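Local coordinates for protein tyrosine phosphatase (Orf virus, PDB 5NCR) that acts as a homodimeric phosphatase of triple substrate specificity, removing phosphate from phosphotyrosine and probably from phosphoserine in proteins, at residues 80-83 against 84-87; 66-69 against 70-74; 37-40 against 41-44. The protein carries 2 engineered substitutions. All coordinates share one frame; numbering follows the deposited sequence.

Contact 1: residues 80-83 against 84-87. Engineered in segment 84-87: Lys-84 (natural residue Thr).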
# COMPACT_ATOMS: atom_id res chain seq x y z
N ARG B 80 -1.70 27.62 -4.13
CA ARG B 80 -0.76 27.70 -3.03
C ARG B 80 -0.42 26.25 -2.67
O ARG B 80 -1.32 25.40 -2.64
CB ARG B 80 -1.37 28.43 -1.81
CG ARG B 80 -0.31 28.76 -0.75
CD ARG B 80 -0.76 29.73 0.32
NE ARG B 80 0.33 30.02 1.26
CZ ARG B 80 0.43 29.55 2.50
NH1 ARG B 80 -0.52 28.76 3.00
NH2 ARG B 80 1.46 29.87 3.26
N ASP B 81 0.87 25.97 -2.43
CA ASP B 81 1.28 24.65 -2.03
C ASP B 81 1.16 24.57 -0.49
O ASP B 81 2.12 24.81 0.23
CB ASP B 81 2.68 24.30 -2.57
CG ASP B 81 3.20 22.96 -2.12
OD1 ASP B 81 2.38 22.09 -1.76
OD2 ASP B 81 4.44 22.76 -2.13
N ASP B 82 -0.05 24.29 -0.00
CA ASP B 82 -0.33 24.18 1.45
C ASP B 82 -1.32 23.05 1.79
O ASP B 82 -1.76 22.33 0.88
CB ASP B 82 -0.77 25.52 2.03
CG ASP B 82 -2.06 26.08 1.46
OD1 ASP B 82 -2.90 25.28 1.01
OD2 ASP B 82 -2.27 27.30 1.56
N ASP B 83 -1.69 22.92 3.08
CA ASP B 83 -2.55 21.84 3.53
C ASP B 83 -4.04 22.16 3.52
O ASP B 83 -4.83 21.29 3.91
CB ASP B 83 -2.10 21.31 4.92
CG ASP B 83 -2.07 22.32 6.05
OD1 ASP B 83 -2.23 23.53 5.77
OD2 ASP B 83 -1.85 21.90 7.21
N LYS B 84 -4.47 23.32 3.05
CA LYS B 84 -5.91 23.59 3.05
C LYS B 84 -6.48 23.88 1.66
O LYS B 84 -7.68 23.89 1.47
CB LYS B 84 -6.26 24.70 4.06
CG LYS B 84 -6.23 24.25 5.53
CD LYS B 84 -7.42 23.35 5.92
CE LYS B 84 -8.19 23.86 7.12
NZ LYS B 84 -9.30 22.95 7.50
N THR B 85 -5.60 24.03 0.68
CA THR B 85 -5.97 24.29 -0.71
C THR B 85 -6.82 23.15 -1.31
O THR B 85 -6.50 21.98 -1.18
CB THR B 85 -4.72 24.63 -1.53
OG1 THR B 85 -4.32 25.95 -1.16
CG2 THR B 85 -4.95 24.62 -3.01
N ASN B 86 -7.95 23.58 -1.94
CA ASN B 86 -8.94 22.77 -2.64
C ASN B 86 -8.57 22.62 -4.13
O ASN B 86 -8.46 23.61 -4.86
CB ASN B 86 -10.33 23.39 -2.47
CG ASN B 86 -11.47 22.55 -3.02
OD1 ASN B 86 -11.34 21.33 -3.19
ND2 ASN B 86 -12.60 23.17 -3.30
N ILE B 87 -8.40 21.38 -4.57
CA ILE B 87 -8.06 21.04 -5.96
C ILE B 87 -9.15 20.16 -6.61
O ILE B 87 -9.03 19.83 -7.80
CB ILE B 87 -6.64 20.43 -6.10
CG1 ILE B 87 -6.47 19.13 -5.26
CG2 ILE B 87 -5.57 21.46 -5.80
CD1 ILE B 87 -5.54 18.08 -5.84
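Asp-82 turns its carboxylate into the bend formed by the next three residues, and Thr-85 meets it across the bend, the two side chains crossing at about a right angle. The carboxylate oxygen OD1 takes three donors. Thr-85 OG1 donates a hydrogen bond to Asp-82 OD1 over 2.7 Å from above the carboxylate plane. Thr-85 N reaches the same oxygen at 3.0 Å, nearly head-on to the C-O bond, though the hydrogen bond itself is bent, 137° at the hydrogen. Lys-84 N, 3.2 Å from Asp-82 OD1, comes from further out of the plane, with an N-H...O angle of 153°. Rotation of Thr-85 about its first torsion (chi1 -74°) puts OG1 beside the backbone N, which lets both atoms face one oxygen while CG2 lies 3.7 Å from Arg-80 O. The bond from Lys-84 N makes this an Asx turn, with the additional bond from Thr-85 N tightening it, in the loop between strand 73-76 and helix 90-103; in dual-specificity phosphatases the corresponding loop carries the general-acid aspartate. The second carboxylate oxygen faces the other way: Asp-82 OD2 offers its anti lone pair to Arg-80 NH1 in a 2.7 Å salt bridge, the acceptor slightly tilted from the guanidinium plane. Arg-80 runs extended from CG to NE to get there. One carboxylate is thus gripped at both oxygens, which fixes its rotation. Lys-84, an engineered residue, contributes its backbone N to the turn, while its bent side chain leaves over the surface past Asp-83, whose OD1 lies 4.1 Å from Lys-84 CG. On the protein side, Thr-85 packs on Phe-167 of helix 165-177, and Asn-164 bonds to Asp-82 O and Asp-81 OD1.

Contact 2: residues 66-69 against 70-74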
# COMPACT_ATOMS: atom_id res chain seq x y z
N TYR B 66 2.79 35.16 -16.07
CA TYR B 66 3.86 35.55 -17.00
C TYR B 66 3.31 35.70 -18.42
O TYR B 66 2.24 35.17 -18.75
CB TYR B 66 5.05 34.56 -16.97
CG TYR B 66 4.68 33.12 -17.22
CD1 TYR B 66 4.32 32.68 -18.50
CD2 TYR B 66 4.70 32.18 -16.19
CE1 TYR B 66 3.95 31.36 -18.74
CE2 TYR B 66 4.35 30.84 -16.43
CZ TYR B 66 3.97 30.44 -17.70
OH TYR B 66 3.62 29.15 -17.95
N SER B 67 4.06 36.43 -19.26
CA SER B 67 3.76 36.64 -20.67
C SER B 67 4.35 35.47 -21.43
O SER B 67 5.39 34.94 -21.03
CB SER B 67 4.39 37.95 -21.15
OG SER B 67 4.46 38.05 -22.57
N THR B 68 3.71 35.09 -22.53
CA THR B 68 4.20 34.00 -23.38
C THR B 68 4.58 34.49 -24.78
O THR B 68 3.89 35.36 -25.33
CB THR B 68 3.16 32.89 -23.50
OG1 THR B 68 1.86 33.46 -23.64
CG2 THR B 68 3.22 31.92 -22.34
N PRO B 69 5.63 33.90 -25.40
CA PRO B 69 5.97 34.28 -26.78
C PRO B 69 4.88 33.77 -27.73
O PRO B 69 4.02 32.96 -27.32
CB PRO B 69 7.31 33.60 -27.02
CG PRO B 69 7.28 32.41 -26.12
CD PRO B 69 6.53 32.83 -24.90
N ALA B 70 4.91 34.25 -28.98
CA ALA B 70 3.96 33.88 -30.02
C ALA B 70 3.95 32.37 -30.23
O ALA B 70 5.01 31.74 -30.23
CB ALA B 70 4.31 34.59 -31.32
N GLY B 71 2.75 31.80 -30.36
CA GLY B 71 2.57 30.37 -30.59
C GLY B 71 2.43 29.53 -29.34
O GLY B 71 2.11 28.34 -29.43
N ILE B 72 2.68 30.13 -28.15
CA ILE B 72 2.54 29.42 -26.87
C ILE B 72 1.39 30.00 -26.05
O ILE B 72 1.37 31.21 -25.79
CB ILE B 72 3.87 29.32 -26.05
CG1 ILE B 72 5.01 28.73 -26.90
CG2 ILE B 72 3.64 28.49 -24.77
CD1 ILE B 72 6.39 28.75 -26.26
N THR B 73 0.45 29.14 -25.63
CA THR B 73 -0.71 29.51 -24.80
C THR B 73 -0.45 29.07 -23.34
O THR B 73 -0.20 27.89 -23.10
CB THR B 73 -2.00 28.90 -25.38
OG1 THR B 73 -2.21 29.39 -26.70
CG2 THR B 73 -3.23 29.22 -24.53
N ALA B 74 -0.52 30.01 -22.39
CA ALA B 74 -0.33 29.69 -20.98
C ALA B 74 -1.66 29.73 -20.22
O ALA B 74 -2.38 30.74 -20.27
CB ALA B 74 0.66 30.65 -20.33
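Pro-69 and Ile-72 bracket a type II beta turn, closed by Ile-72 N donating to Pro-69 O at 3.2 Å, with Gly-71 taking the positive phi (90°) of its third position. Across the turn Pro-69 CG meets Ile-72 CD1 at 3.8 Å, the ring and the branched chain meeting at a slant. Further back, the hydroxyl of Thr-68 donates to Ile-72 O over 3.2 Å, approaching it tilted from the carbonyl plane. With Thr-68 OG1 between its own N and carbonyl carbon (chi1 41°), CG2 stands anti to the carbonyl carbon and is pressed tightly against Ala-74 CB at 3.5 Å. The same methyl lies at the edge of the Tyr-66 ring, in its plane; Tyr-66 CE1 also touches Ala-74 CB, 3.7 Å away. Tyr-66 OH bonds to NE2 of His-111, which ends strand 108-111 and opens the phosphatase signature motif. Leu-47 of helix 40-47 and Leu-58 of strand 57-60 pack against this group. Thr-68 therefore works on two sides: its hydroxyl pins the carbonyl that leads into strand 73-76, while its methyl joins Tyr-66 and Ala-74 in an apolar patch.

Contact 3: residues 37-40 against 41-44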
# COMPACT_ATOMS: atom_id res chain seq x y z
N LEU B 37 5.86 17.23 -17.18
CA LEU B 37 5.84 17.71 -15.81
C LEU B 37 7.18 18.38 -15.57
O LEU B 37 8.21 17.79 -15.87
CB LEU B 37 5.61 16.52 -14.84
CG LEU B 37 5.77 16.75 -13.33
CD1 LEU B 37 4.87 17.86 -12.86
CD2 LEU B 37 5.39 15.49 -12.56
N GLY B 38 7.16 19.60 -15.07
CA GLY B 38 8.38 20.34 -14.81
C GLY B 38 8.28 21.36 -13.71
O GLY B 38 7.23 21.50 -13.07
N SER B 39 9.40 22.08 -13.50
CA SER B 39 9.54 23.12 -12.49
C SER B 39 9.59 24.51 -13.14
O SER B 39 9.47 24.62 -14.36
CB SER B 39 10.84 22.88 -11.73
OG SER B 39 11.94 23.13 -12.60
N ALA B 40 9.83 25.55 -12.32
CA ALA B 40 10.00 26.94 -12.78
C ALA B 40 11.19 27.04 -13.72
O ALA B 40 11.14 27.79 -14.69
CB ALA B 40 10.19 27.87 -11.58
N GLU B 41 12.27 26.26 -13.45
CA GLU B 41 13.47 26.20 -14.29
C GLU B 41 13.14 25.71 -15.70
O GLU B 41 13.63 26.28 -16.67
CB GLU B 41 14.55 25.32 -13.62
CG GLU B 41 15.06 25.88 -12.31
CD GLU B 41 15.03 25.04 -11.03
OE1 GLU B 41 15.06 23.79 -11.10
OE2 GLU B 41 15.05 25.67 -9.95
N ASP B 42 12.27 24.67 -15.81
CA ASP B 42 11.86 24.13 -17.11
C ASP B 42 10.98 25.14 -17.85
O ASP B 42 11.14 25.34 -19.06
CB ASP B 42 11.13 22.77 -16.93
CG ASP B 42 11.97 21.70 -16.24
OD1 ASP B 42 13.04 21.35 -16.77
OD2 ASP B 42 11.53 21.22 -15.17
N ALA B 43 10.06 25.79 -17.11
CA ALA B 43 9.15 26.81 -17.68
C ALA B 43 9.95 27.98 -18.22
O ALA B 43 9.68 28.43 -19.33
CB ALA B 43 8.16 27.29 -16.63
N ARG B 44 10.97 28.45 -17.46
CA ARG B 44 11.86 29.56 -17.83
C ARG B 44 12.61 29.27 -19.12
O ARG B 44 12.77 30.17 -19.95
CB ARG B 44 12.84 29.87 -16.70
CG ARG B 44 12.33 30.94 -15.74
CD ARG B 44 13.43 31.48 -14.83
NE ARG B 44 14.00 30.44 -13.97
CZ ARG B 44 13.55 30.13 -12.76
NH1 ARG B 44 12.51 30.78 -12.24
NH2 ARG B 44 14.13 29.17 -12.06
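Ser-39 and Asp-42 form a capping box at the start of helix 40-47, and here the contact is tight. Ser-39 N points almost straight at Asp-42 OD2, 2.8 Å away with an N-H...O angle of 169°, and OD2 receives it on its anti lone pair, the one away from OD1. Ser-39 OG donates to the same oxygen at 3.2 Å, arriving from well above the carboxylate plane, so OD2 is held from two directions. For its part, OG accepts a weak bond from Glu-41 N; its torsion, between the backbone N and the carbonyl carbon (chi1 68°), sets it within reach of both Asp-42 OD2 and Glu-41 N. Gly-38, lacking a side chain, lets its CA come within 3.3 Å of Asp-42 OD2. Below the cap, Ala-43 N donates to Ser-39 O at 3.0 Å, in the carbonyl plane, and Arg-44 N to Ala-40 O at 2.9 Å: the first rungs of the helix. The exposed side is looser. Arg-44 bends at chi3 (-62°) and folds back, so that Ala-40 O sits over the centre of one guanidinium face, 3.8 Å from its plane, while NH1 lies 3.8 Å from Ala-40 CB. Glu-41 is exposed and poorly ordered, its carboxylate position uncertain. On the inner side the chain enters from strand 35-38, which lies between strands 29-30 and 108-111: Leu-37 bonds through its backbone to Thr-29 and Gly-38 to Val-110, the Leu-37 side chain rests on Ser-119 and Ala-123 of helix 118-134, and Ala-40 pairs through its backbone with Val-113 beyond strand 108-111.

How the contacts relate
From the N terminus, contact 3 comes first, turning strand 35-38 into helix 40-47. Contact 2 follows, folding back the end of the loop from strand 57-60 as it enters the outermost strand 73-76; contact 1 then shapes the loop from that strand to helix 90-103. The three lie in series, each a local turn, and none nests in or crosses another. Contacts 2 and 3 both reach the same sheet, their nearest atoms about 5 Å apart, and helix 40-47, begun at contact 3, sends Val-46 and Leu-47 onto contact 2. Contact 1 stands apart, its centre about 20 Å from that of contact 3 and 26 Å from that of contact 2, facing helix 165-177.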